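Local coordinates for protein afamin (Homo sapiens, PDB 6FAK) that carries hydrophobic molecules in body fluids, keeping lipidated Wnt proteins soluble and active and binding vitamin E, at residues Y408-K416 with H538-F549; I417-E425 with E460-N471. All coordinates share one frame; numbering follows the deposited sequence. Where two conformers were deposited one is given.

Contact 1: residues Y408-K416 with H538-F549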
loop_
_atom_site.group_PDB
_atom_site.type_symbol
_atom_site.label_atom_id
_atom_site.label_comp_id
_atom_site.label_asym_id
_atom_site.label_seq_id
_atom_site.Cartn_x
_atom_site.Cartn_y
_atom_site.Cartn_z
ATOM N N TYR A 408 11.474 7.477 -16.160
ATOM C CA TYR A 408 11.269 8.773 -16.805
ATOM C C TYR A 408 10.080 8.746 -17.748
ATOM O O TYR A 408 9.291 9.717 -17.809
ATOM C CB TYR A 408 12.576 9.211 -17.513
ATOM C CG TYR A 408 13.773 9.310 -16.593
ATOM C CD1 TYR A 408 13.641 9.774 -15.275
ATOM C CD2 TYR A 408 15.044 8.943 -17.030
ATOM C CE1 TYR A 408 14.735 9.889 -14.448
ATOM C CE2 TYR A 408 16.150 9.034 -16.211
ATOM C CZ TYR A 408 15.994 9.507 -14.935
ATOM O OH TYR A 408 17.053 9.570 -14.088
ATOM N N HIS A 409 9.874 7.618 -18.437
ATOM C CA HIS A 409 8.710 7.439 -19.294
ATOM C C HIS A 409 7.389 7.454 -18.476
ATOM O O HIS A 409 6.394 8.117 -18.895
ATOM C CB HIS A 409 8.809 6.162 -20.153
ATOM C CG HIS A 409 9.828 6.246 -21.258
ATOM N ND1 HIS A 409 9.602 5.738 -22.519
ATOM C CD2 HIS A 409 11.062 6.805 -21.301
ATOM C CE1 HIS A 409 10.654 5.970 -23.286
ATOM N NE2 HIS A 409 11.558 6.614 -22.569
ATOM N N TYR A 410 7.399 6.809 -17.327
ATOM C CA TYR A 410 6.254 6.788 -16.406
ATOM C C TYR A 410 5.931 8.149 -15.770
ATOM O O TYR A 410 4.751 8.515 -15.618
ATOM C CB TYR A 410 6.395 5.704 -15.324
ATOM C CG TYR A 410 6.096 4.309 -15.873
ATOM C CD1 TYR A 410 4.936 4.068 -16.611
ATOM C CD2 TYR A 410 6.934 3.233 -15.639
ATOM C CE1 TYR A 410 4.642 2.812 -17.120
ATOM C CE2 TYR A 410 6.649 1.967 -16.169
ATOM C CZ TYR A 410 5.507 1.784 -16.918
ATOM O OH TYR A 410 5.154 0.565 -17.429
ATOM N N LEU A 411 6.978 8.860 -15.405
ATOM C CA LEU A 411 6.847 10.200 -14.859
ATOM C C LEU A 411 6.226 11.137 -15.872
ATOM O O LEU A 411 5.352 11.923 -15.531
ATOM C CB LEU A 411 8.220 10.706 -14.352
ATOM C CG LEU A 411 8.730 9.992 -13.112
ATOM C CD1 LEU A 411 10.117 10.544 -12.827
ATOM C CD2 LEU A 411 7.858 10.207 -11.882
ATOM N N ILE A 412 6.664 11.079 -17.119
ATOM C CA ILE A 412 6.041 11.885 -18.185
ATOM C C ILE A 412 4.523 11.546 -18.339
ATOM O O ILE A 412 3.647 12.438 -18.296
ATOM C CB ILE A 412 6.790 11.711 -19.558
ATOM C CG1 ILE A 412 8.187 12.347 -19.483
ATOM C CG2 ILE A 412 5.981 12.374 -20.681
ATOM C CD1 ILE A 412 9.121 12.044 -20.652
ATOM N N ARG A 413 4.226 10.266 -18.464
ATOM C CA ARG A 413 2.848 9.788 -18.683
ATOM C C ARG A 413 1.949 10.127 -17.513
ATOM O O ARG A 413 0.868 10.655 -17.731
ATOM C CB ARG A 413 2.809 8.276 -18.949
ATOM C CG ARG A 413 3.034 7.950 -20.431
ATOM C CD ARG A 413 1.749 8.137 -21.285
ATOM N NE ARG A 413 1.707 9.447 -21.958
ATOM C CZ ARG A 413 0.606 10.129 -22.292
ATOM N NH1 ARG A 413 -0.610 9.630 -22.043
ATOM N NH2 ARG A 413 0.714 11.299 -22.881
ATOM N N LEU A 414 2.399 9.833 -16.299
ATOM C CA LEU A 414 1.624 10.095 -15.121
ATOM C C LEU A 414 1.327 11.598 -14.963
ATOM O O LEU A 414 0.225 11.986 -14.565
ATOM C CB LEU A 414 2.306 9.580 -13.847
ATOM C CG LEU A 414 2.295 8.080 -13.519
ATOM C CD1 LEU A 414 3.413 7.765 -12.492
ATOM C CD2 LEU A 414 0.939 7.718 -12.934
ATOM N N THR A 415 2.349 12.426 -15.179
ATOM C CA THR A 415 2.195 13.891 -15.046
ATOM C C THR A 415 1.222 14.444 -16.111
ATOM O O THR A 415 0.399 15.291 -15.807
ATOM C CB THR A 415 3.560 14.605 -15.063
ATOM O OG1 THR A 415 4.401 14.051 -14.035
ATOM C CG2 THR A 415 3.414 16.033 -14.784
ATOM N N LYS A 416 1.288 13.939 -17.333
ATOM C CA LYS A 416 0.302 14.296 -18.364
ATOM C C LYS A 416 -1.160 14.010 -17.978
ATOM O O LYS A 416 -2.097 14.821 -18.269
ATOM C CB LYS A 416 0.604 13.566 -19.690
ATOM C CG LYS A 416 1.824 14.052 -20.431
ATOM C CD LYS A 416 1.599 15.380 -21.118
ATOM C CE LYS A 416 2.706 15.717 -22.128
ATOM N NZ LYS A 416 2.703 14.993 -23.441
ATOM N N HIS A 538 3.428 21.038 -20.580
ATOM C CA HIS A 538 2.389 20.017 -20.786
ATOM C C HIS A 538 1.868 19.900 -22.229
ATOM O O HIS A 538 1.447 18.808 -22.634
ATOM C CB HIS A 538 1.198 20.235 -19.818
ATOM C CG HIS A 538 0.411 21.485 -20.083
ATOM N ND1 HIS A 538 -0.767 21.482 -20.807
ATOM C CD2 HIS A 538 0.620 22.772 -19.717
ATOM C CE1 HIS A 538 -1.228 22.715 -20.896
ATOM N NE2 HIS A 538 -0.411 23.520 -20.253
ATOM N N GLU A 539 1.899 21.015 -22.968
ATOM C CA GLU A 539 1.499 21.065 -24.381
ATOM C C GLU A 539 2.371 20.208 -25.317
ATOM O O GLU A 539 1.877 19.659 -26.293
ATOM C CB GLU A 539 1.403 22.533 -24.884
ATOM C CG GLU A 539 2.718 23.273 -25.157
ATOM C CD GLU A 539 3.449 23.810 -23.921
ATOM O OE1 GLU A 539 4.451 24.539 -24.163
ATOM O OE2 GLU A 539 3.051 23.549 -22.746
ATOM N N LEU A 540 3.649 20.081 -24.995
ATOM C CA LEU A 540 4.603 19.290 -25.787
ATOM C C LEU A 540 4.273 17.798 -25.812
ATOM O O LEU A 540 3.635 17.266 -24.887
ATOM C CB LEU A 540 6.058 19.477 -25.261
ATOM C CG LEU A 540 6.680 20.876 -25.334
ATOM C CD1 LEU A 540 8.187 20.792 -25.117
ATOM C CD2 LEU A 540 6.326 21.608 -26.623
ATOM N N THR A 541 4.681 17.117 -26.887
ATOM C CA THR A 541 4.496 15.669 -26.976
ATOM C C THR A 541 5.443 14.962 -25.997
ATOM O O THR A 541 6.462 15.506 -25.633
ATOM C CB THR A 541 4.804 15.077 -28.392
ATOM O OG1 THR A 541 6.195 15.276 -28.703
ATOM C CG2 THR A 541 3.925 15.685 -29.522
ATOM N N ASP A 542 5.094 13.746 -25.608
ATOM C CA ASP A 542 5.970 12.910 -24.799
ATOM C C ASP A 542 7.415 12.815 -25.368
ATOM O O ASP A 542 8.380 12.902 -24.615
ATOM C CB ASP A 542 5.412 11.508 -24.678
ATOM C CG ASP A 542 4.158 11.442 -23.783
ATOM O OD1 ASP A 542 3.568 12.489 -23.407
ATOM O OD2 ASP A 542 3.773 10.316 -23.463
ATOM N N GLU A 543 7.521 12.617 -26.685
ATOM C CA GLU A 543 8.827 12.541 -27.361
ATOM C C GLU A 543 9.628 13.848 -27.238
ATOM O O GLU A 543 10.796 13.806 -26.904
ATOM C CB GLU A 543 8.646 12.137 -28.834
ATOM C CG GLU A 543 9.949 12.099 -29.633
ATOM C CD GLU A 543 9.757 11.619 -31.070
ATOM O OE1 GLU A 543 9.215 10.509 -31.256
ATOM O OE2 GLU A 543 10.162 12.342 -32.007
ATOM N N GLU A 544 8.999 15.001 -27.505
ATOM C CA GLU A 544 9.637 16.290 -27.284
ATOM C C GLU A 544 10.107 16.503 -25.842
ATOM O O GLU A 544 11.181 17.073 -25.620
ATOM C CB GLU A 544 8.707 17.437 -27.704
ATOM C CG GLU A 544 8.471 17.525 -29.215
ATOM C CD GLU A 544 7.271 18.374 -29.635
ATOM O OE1 GLU A 544 6.323 18.608 -28.863
ATOM O OE2 GLU A 544 7.256 18.770 -30.814
ATOM N N LEU A 545 9.281 16.087 -24.867
ATOM C CA LEU A 545 9.658 16.194 -23.460
ATOM C C LEU A 545 10.842 15.279 -23.125
ATOM O O LEU A 545 11.737 15.688 -22.431
ATOM C CB LEU A 545 8.469 15.875 -22.528
ATOM C CG LEU A 545 7.382 16.947 -22.592
ATOM C CD1 LEU A 545 6.066 16.403 -22.062
ATOM C CD2 LEU A 545 7.762 18.181 -21.835
ATOM N N GLN A 546 10.820 14.057 -23.613
ATOM C CA GLN A 546 11.917 13.109 -23.421
ATOM C C GLN A 546 13.220 13.685 -24.049
ATOM O O GLN A 546 14.311 13.638 -23.437
ATOM C CB GLN A 546 11.548 11.784 -24.053
ATOM C CG GLN A 546 12.609 10.702 -24.008
ATOM C CD GLN A 546 12.884 10.184 -22.595
ATOM O OE1 GLN A 546 11.955 9.960 -21.787
ATOM N NE2 GLN A 546 14.158 9.926 -22.309
ATOM N N SER A 547 13.098 14.270 -25.236
ATOM C CA SER A 547 14.257 14.865 -25.888
ATOM C C SER A 547 14.853 16.023 -25.093
ATOM O O SER A 547 16.068 16.076 -24.884
ATOM C CB SER A 547 13.901 15.311 -27.290
ATOM O OG SER A 547 13.591 14.193 -28.135
ATOM N N LEU A 548 14.006 16.928 -24.626
ATOM C CA LEU A 548 14.452 18.033 -23.836
ATOM C C LEU A 548 15.101 17.601 -22.532
ATOM O O LEU A 548 16.113 18.152 -22.099
ATOM C CB LEU A 548 13.304 18.998 -23.590
ATOM C CG LEU A 548 13.572 20.298 -22.834
ATOM C CD1 LEU A 548 14.637 21.125 -23.549
ATOM C CD2 LEU A 548 12.259 21.061 -22.736
ATOM N N PHE A 549 14.470 16.644 -21.868
ATOM C CA PHE A 549 15.022 16.084 -20.649
ATOM C C PHE A 549 16.405 15.466 -20.879
ATOM O O PHE A 549 17.304 15.662 -20.048
ATOM C CB PHE A 549 14.077 15.028 -20.087
ATOM C CG PHE A 549 14.610 14.369 -18.870
ATOM C CD1 PHE A 549 14.718 15.079 -17.685
ATOM C CD2 PHE A 549 15.038 13.062 -18.913
ATOM C CE1 PHE A 549 15.214 14.489 -16.528
ATOM C CE2 PHE A 549 15.515 12.451 -17.749
ATOM C CZ PHE A 549 15.611 13.179 -16.566
#
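Asp542 is held by two cations of segment 408-416. Arg413 takes the Asp542 carboxylate side-on: NE reaches OD2 at 2.7 Å, tilted from the guanidinium plane, and NH2 reaches OD1 at 3.1 Å in a nearly straight bond (177°) within that plane. Lys416, its chain bent at chi2 and chi4 (75°), brings NZ to Asp542 OD1 at 2.6 Å, nearly along the C-O axis, and also donates to Leu540 O at 2.9 Å. A leucine at Asp542 would probably leave both cations without their carboxylate and the Arg413 guanidinium freer to turn. The two helices, parts of 376-417 and 542-560 in the third albumin domain, run at 131° to each other in this predominantly helical fold; a capping box of Thr541 and Glu544 starts the second. Ile412 lies between the helices, CG2 beside the Asp542 carboxylate and 4.3 Å from Leu545 CD1, CD1 near Gln546 OE1. Leu545 CD1 presses tightly on Lys416 CE, 3.4 Å away. At the far end Phe549 turns its edge to one face of Tyr408 in a T-shaped pair, CE2 lying 3.6 Å from Tyr408 CD2.

Contact 2: residues I417-E425 with E460-N471. With NAG (2-acetamido-2-deoxy-beta-D-glucopyranose), chain B.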
loop_
_atom_site.group_PDB
_atom_site.type_symbol
_atom_site.label_atom_id
_atom_site.label_comp_id
_atom_site.label_asym_id
_atom_site.label_seq_id
_atom_site.Cartn_x
_atom_site.Cartn_y
_atom_site.Cartn_z
ATOM N N ILE A 417 -1.378 12.838 -17.407
ATOM C CA ILE A 417 -2.691 12.368 -17.124
ATOM C C ILE A 417 -3.255 12.934 -15.815
ATOM O O ILE A 417 -4.461 13.045 -15.688
ATOM C CB ILE A 417 -2.858 10.798 -17.175
ATOM C CG1 ILE A 417 -2.175 10.130 -16.029
ATOM C CG2 ILE A 417 -2.414 10.195 -18.518
ATOM C CD1 ILE A 417 -2.551 8.682 -15.895
ATOM N N ALA A 418 -2.387 13.218 -14.848
ATOM C CA ALA A 418 -2.767 13.679 -13.485
ATOM C C ALA A 418 -1.910 14.862 -13.024
ATOM O O ALA A 418 -1.274 14.789 -11.981
ATOM C CB ALA A 418 -2.688 12.519 -12.475
ATOM N N PRO A 419 -1.856 15.922 -13.844
ATOM C CA PRO A 419 -0.954 17.044 -13.558
ATOM C C PRO A 419 -1.354 17.835 -12.310
ATOM O O PRO A 419 -0.502 18.572 -11.810
ATOM C CB PRO A 419 -1.038 17.913 -14.816
ATOM C CG PRO A 419 -2.415 17.639 -15.341
ATOM C CD PRO A 419 -2.614 16.174 -15.083
ATOM N N GLN A 420 -2.580 17.638 -11.791
ATOM C CA GLN A 420 -3.047 18.321 -10.625
ATOM C C GLN A 420 -2.411 17.777 -9.335
ATOM O O GLN A 420 -2.436 18.461 -8.294
ATOM C CB GLN A 420 -4.587 18.229 -10.508
ATOM C CG GLN A 420 -5.371 18.903 -11.656
ATOM C CD GLN A 420 -5.496 18.054 -12.903
ATOM O OE1 GLN A 420 -5.170 16.836 -12.914
ATOM N NE2 GLN A 420 -6.072 18.632 -13.931
ATOM N N LEU A 421 -1.831 16.585 -9.376
ATOM C CA LEU A 421 -1.085 16.054 -8.208
ATOM C C LEU A 421 0.183 16.835 -7.929
ATOM O O LEU A 421 0.769 17.419 -8.808
ATOM C CB LEU A 421 -0.726 14.585 -8.408
ATOM C CG LEU A 421 -1.946 13.683 -8.548
ATOM C CD1 LEU A 421 -1.541 12.279 -8.875
ATOM C CD2 LEU A 421 -2.849 13.722 -7.327
ATOM N N SER A 422 0.569 16.929 -6.663
ATOM C CA SER A 422 1.848 17.510 -6.311
ATOM C C SER A 422 2.999 16.716 -6.994
ATOM O O SER A 422 2.939 15.496 -7.235
ATOM C CB SER A 422 2.078 17.521 -4.806
ATOM O OG SER A 422 2.246 16.214 -4.320
ATOM N N THR A 423 4.048 17.465 -7.303
ATOM C CA THR A 423 5.247 16.875 -7.786
ATOM C C THR A 423 5.782 15.775 -6.883
ATOM O O THR A 423 6.214 14.728 -7.403
ATOM C CB THR A 423 6.312 17.979 -8.049
ATOM O OG1 THR A 423 5.818 18.761 -9.132
ATOM C CG2 THR A 423 7.630 17.379 -8.403
ATOM N N GLU A 424 5.735 15.975 -5.566
ATOM C CA GLU A 424 6.242 14.937 -4.643
ATOM C C GLU A 424 5.453 13.646 -4.798
ATOM O O GLU A 424 6.028 12.556 -4.812
ATOM C CB GLU A 424 6.189 15.359 -3.153
ATOM C CG GLU A 424 7.274 16.331 -2.722
ATOM C CD GLU A 424 8.659 15.846 -3.104
ATOM O OE1 GLU A 424 9.261 16.454 -4.009
ATOM O OE2 GLU A 424 9.103 14.811 -2.575
ATOM N N GLU A 425 4.141 13.768 -4.966
ATOM C CA GLU A 425 3.293 12.590 -5.137
ATOM C C GLU A 425 3.586 11.866 -6.463
ATOM O O GLU A 425 3.649 10.639 -6.486
ATOM C CB GLU A 425 1.787 12.947 -5.044
ATOM C CG GLU A 425 0.911 11.719 -5.281
ATOM C CD GLU A 425 -0.505 11.821 -4.748
ATOM O OE1 GLU A 425 -1.007 12.934 -4.420
ATOM O OE2 GLU A 425 -1.112 10.729 -4.675
ATOM N N GLU A 460 -2.781 3.612 -4.159
ATOM C CA GLU A 460 -2.186 4.794 -3.501
ATOM C C GLU A 460 -2.798 6.103 -4.048
ATOM O O GLU A 460 -3.133 7.021 -3.299
ATOM C CB GLU A 460 -0.689 4.822 -3.778
ATOM C CG GLU A 460 0.128 5.501 -2.707
ATOM C CD GLU A 460 0.716 4.540 -1.687
ATOM O OE1 GLU A 460 0.861 3.322 -1.960
ATOM O OE2 GLU A 460 1.050 5.041 -0.605
ATOM N N LEU A 461 -2.891 6.174 -5.372
ATOM C CA LEU A 461 -3.424 7.316 -6.081
ATOM C C LEU A 461 -4.881 7.655 -5.749
ATOM O O LEU A 461 -5.253 8.797 -5.631
ATOM C CB LEU A 461 -3.358 7.027 -7.598
ATOM C CG LEU A 461 -3.785 8.074 -8.632
ATOM C CD1 LEU A 461 -3.110 9.374 -8.363
ATOM C CD2 LEU A 461 -3.362 7.610 -10.020
ATOM N N CYS A 462 -5.708 6.627 -5.652
ATOM C CA CYS A 462 -7.131 6.814 -5.543
ATOM C C CYS A 462 -7.622 7.166 -4.146
ATOM O O CYS A 462 -8.759 7.608 -4.004
ATOM C CB CYS A 462 -7.869 5.587 -6.054
ATOM S SG CYS A 462 -7.586 5.452 -7.832
ATOM N N GLY A 463 -6.779 6.961 -3.139
ATOM C CA GLY A 463 -7.088 7.422 -1.791
ATOM C C GLY A 463 -7.532 6.279 -0.891
ATOM O O GLY A 463 -8.161 5.277 -1.360
ATOM N N VAL A 464 -7.270 6.457 0.408
ATOM C CA VAL A 464 -7.666 5.501 1.424
ATOM C C VAL A 464 -8.948 5.903 2.128
ATOM O O VAL A 464 -9.956 5.191 2.037
ATOM C CB VAL A 464 -6.494 5.221 2.430
ATOM C CG1 VAL A 464 -6.889 4.132 3.397
ATOM C CG2 VAL A 464 -5.247 4.844 1.664
ATOM N N ASN A 465 -8.928 7.062 2.796
ATOM C CA ASN A 465 -10.046 7.540 3.555
ATOM C C ASN A 465 -10.708 8.753 2.895
ATOM O O ASN A 465 -11.370 9.528 3.554
ATOM C CB ASN A 465 -9.621 7.894 5.000
ATOM C CG ASN A 465 -8.651 9.098 5.110
ATOM O OD1 ASN A 465 -7.969 9.464 4.154
ATOM N ND2 ASN A 465 -8.558 9.660 6.318
ATOM N N GLU A 466 -10.453 8.962 1.618
ATOM C CA GLU A 466 -11.109 10.040 0.866
ATOM C C GLU A 466 -11.442 9.531 -0.536
ATOM O O GLU A 466 -10.745 8.666 -1.065
ATOM C CB GLU A 466 -10.206 11.277 0.771
ATOM C CG GLU A 466 -8.794 10.905 0.412
ATOM C CD GLU A 466 -7.755 12.011 0.473
ATOM O OE1 GLU A 466 -6.558 11.620 0.567
ATOM O OE2 GLU A 466 -8.110 13.201 0.394
ATOM N N ASN A 467 -12.468 10.120 -1.137
ATOM C CA ASN A 467 -12.694 9.995 -2.563
ATOM C C ASN A 467 -12.042 11.231 -3.121
ATOM O O ASN A 467 -12.511 12.308 -2.913
ATOM C CB ASN A 467 -14.197 9.937 -2.866
ATOM C CG ASN A 467 -14.817 8.679 -2.297
ATOM O OD1 ASN A 467 -14.302 7.582 -2.535
ATOM N ND2 ASN A 467 -15.877 8.826 -1.526
ATOM N N ARG A 468 -10.918 11.073 -3.789
ATOM C CA ARG A 468 -10.165 12.255 -4.193
ATOM C C ARG A 468 -10.788 12.827 -5.460
ATOM O O ARG A 468 -11.487 12.115 -6.180
ATOM C CB ARG A 468 -8.738 11.903 -4.459
ATOM C CG ARG A 468 -8.077 11.247 -3.268
ATOM C CD ARG A 468 -6.655 10.935 -3.639
ATOM N NE ARG A 468 -5.831 12.140 -3.684
ATOM C CZ ARG A 468 -4.530 12.135 -3.957
ATOM N NH1 ARG A 468 -3.914 11.008 -4.337
ATOM N NH2 ARG A 468 -3.854 13.246 -3.901
ATOM N N THR A 469 -10.599 14.115 -5.685
ATOM C CA THR A 469 -11.112 14.747 -6.870
ATOM C C THR A 469 -9.863 15.319 -7.571
ATOM O O THR A 469 -9.436 16.441 -7.272
ATOM C CB THR A 469 -12.181 15.854 -6.554
ATOM O OG1 THR A 469 -11.661 16.737 -5.571
ATOM C CG2 THR A 469 -13.474 15.257 -6.005
ATOM N N ILE A 470 -9.309 14.539 -8.492
ATOM C CA ILE A 470 -8.125 14.920 -9.218
ATOM C C ILE A 470 -8.463 15.600 -10.537
ATOM O O ILE A 470 -8.208 16.795 -10.714
ATOM C CB ILE A 470 -7.206 13.726 -9.339
ATOM C CG1 ILE A 470 -6.814 13.253 -7.888
ATOM C CG2 ILE A 470 -5.986 14.076 -10.223
ATOM C CD1 ILE A 470 -6.241 11.872 -7.876
ATOM N N ASN A 471 -9.048 14.843 -11.450
ATOM C CA ASN A 471 -9.673 15.383 -12.632
ATOM C C ASN A 471 -10.698 14.351 -13.068
ATOM O O ASN A 471 -10.649 13.187 -12.594
ATOM C CB ASN A 471 -8.634 15.752 -13.730
ATOM C CG ASN A 471 -7.836 14.558 -14.237
ATOM O OD1 ASN A 471 -8.410 13.547 -14.667
ATOM N ND2 ASN A 471 -6.487 14.690 -14.232
HETATM C C1 NAG B . -16.559 7.707 -0.894
HETATM C C2 NAG B . -17.497 8.250 0.178
HETATM C C3 NAG B . -18.252 7.107 0.845
HETATM C C4 NAG B . -18.958 6.268 -0.211
HETATM C C5 NAG B . -17.983 5.837 -1.311
HETATM C C6 NAG B . -18.709 5.093 -2.428
HETATM C C7 NAG B . -17.202 10.172 1.688
HETATM C C8 NAG B . -18.544 10.670 1.223
HETATM N N2 NAG B . -16.753 9.021 1.162
HETATM O O3 NAG B . -19.212 7.630 1.777
HETATM O O4 NAG B . -19.552 5.119 0.406
HETATM O O5 NAG B . -17.314 6.980 -1.867
HETATM O O6 NAG B . -19.659 5.963 -3.056
HETATM O O7 NAG B . -16.548 10.793 2.509
HETATM O O HOH W 1 -0.268 8.417 -3.684
#
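The guanidinium of Arg468 and the carboxylate of Glu425 meet edge to edge, nearly coplanar, with 8° between their planes. The grip is end-on: Arg468 NH1 donates to Glu425 OE2 at 2.8 Å and NH2 to Glu425 OE1 at 2.9 Å, each bond close to straight and each oxygen using its syn lone pair. Ile470 CD1 lies over one face of the guanidinium, offset toward the rim, and Leu421 CD2 approaches NH2 obliquely. NH1 makes a further bond to Leu461 O, tilted from the guanidinium plane, which ties the arginine to the last turn of helix 446-462 and helps fix its rotation. A water donates to Glu425 OE2 and, weakly, to Glu460 O. With CG opposite the backbone N (chi1 178°) and the chain extended beyond it, Glu425 reaches straight across to the arginine.

The second flat pair is Gln420 and Asn471, whose amide planes stand 68° apart. Asn471 ND2 donates to Gln420 OE1 at 2.8 Å and to Ile417 O at 3.0 Å, both acceptors lying in its own amide plane, so the two bonds fix the turn of that amide. Gln420 NE2 turns to Asp495.

Between the polar groups runs a small apolar strip. Leu421 forks, CD1 against Leu461 CD1 in a tight 3.3 Å contact and CD2 against Ile470 CD1 at 3.9 Å; Ala418 CB adds a looser touch on Ile470 CG2. Just before Arg468, Asn467 ND2 carries an N-linked GlcNAc.

The contact joins two interhelical connections of the third albumin domain. One is the type I turn Ala418-Leu421 leading to the Ser422 N-cap of helix 423-440; the other is the loop after helix 446-462, whose Cys462 is linked to Cys478 by one of the disulfides characteristic of the albumin family.

In the fold
Both contacts lie in the third albumin domain and adjoin in sequence at Lys416 and Ile417, but their centres are 19 Å apart. Contact 1 lies farther out, about 26 Å from the centre of the chain against 14 Å for contact 2; each mixes buried and exposed residues. Helix 376-417 supplies the first side of contact 1, and its last residue opens contact 2, where the chain turns toward helix 423-440. Contact 1 packs helix on helix, with two cations sharing one carboxylate and an aromatic pair. Contact 2 joins mainly loops, through a one-to-one ion pair, side-chain amide bonds and a leucine-isoleucine strip.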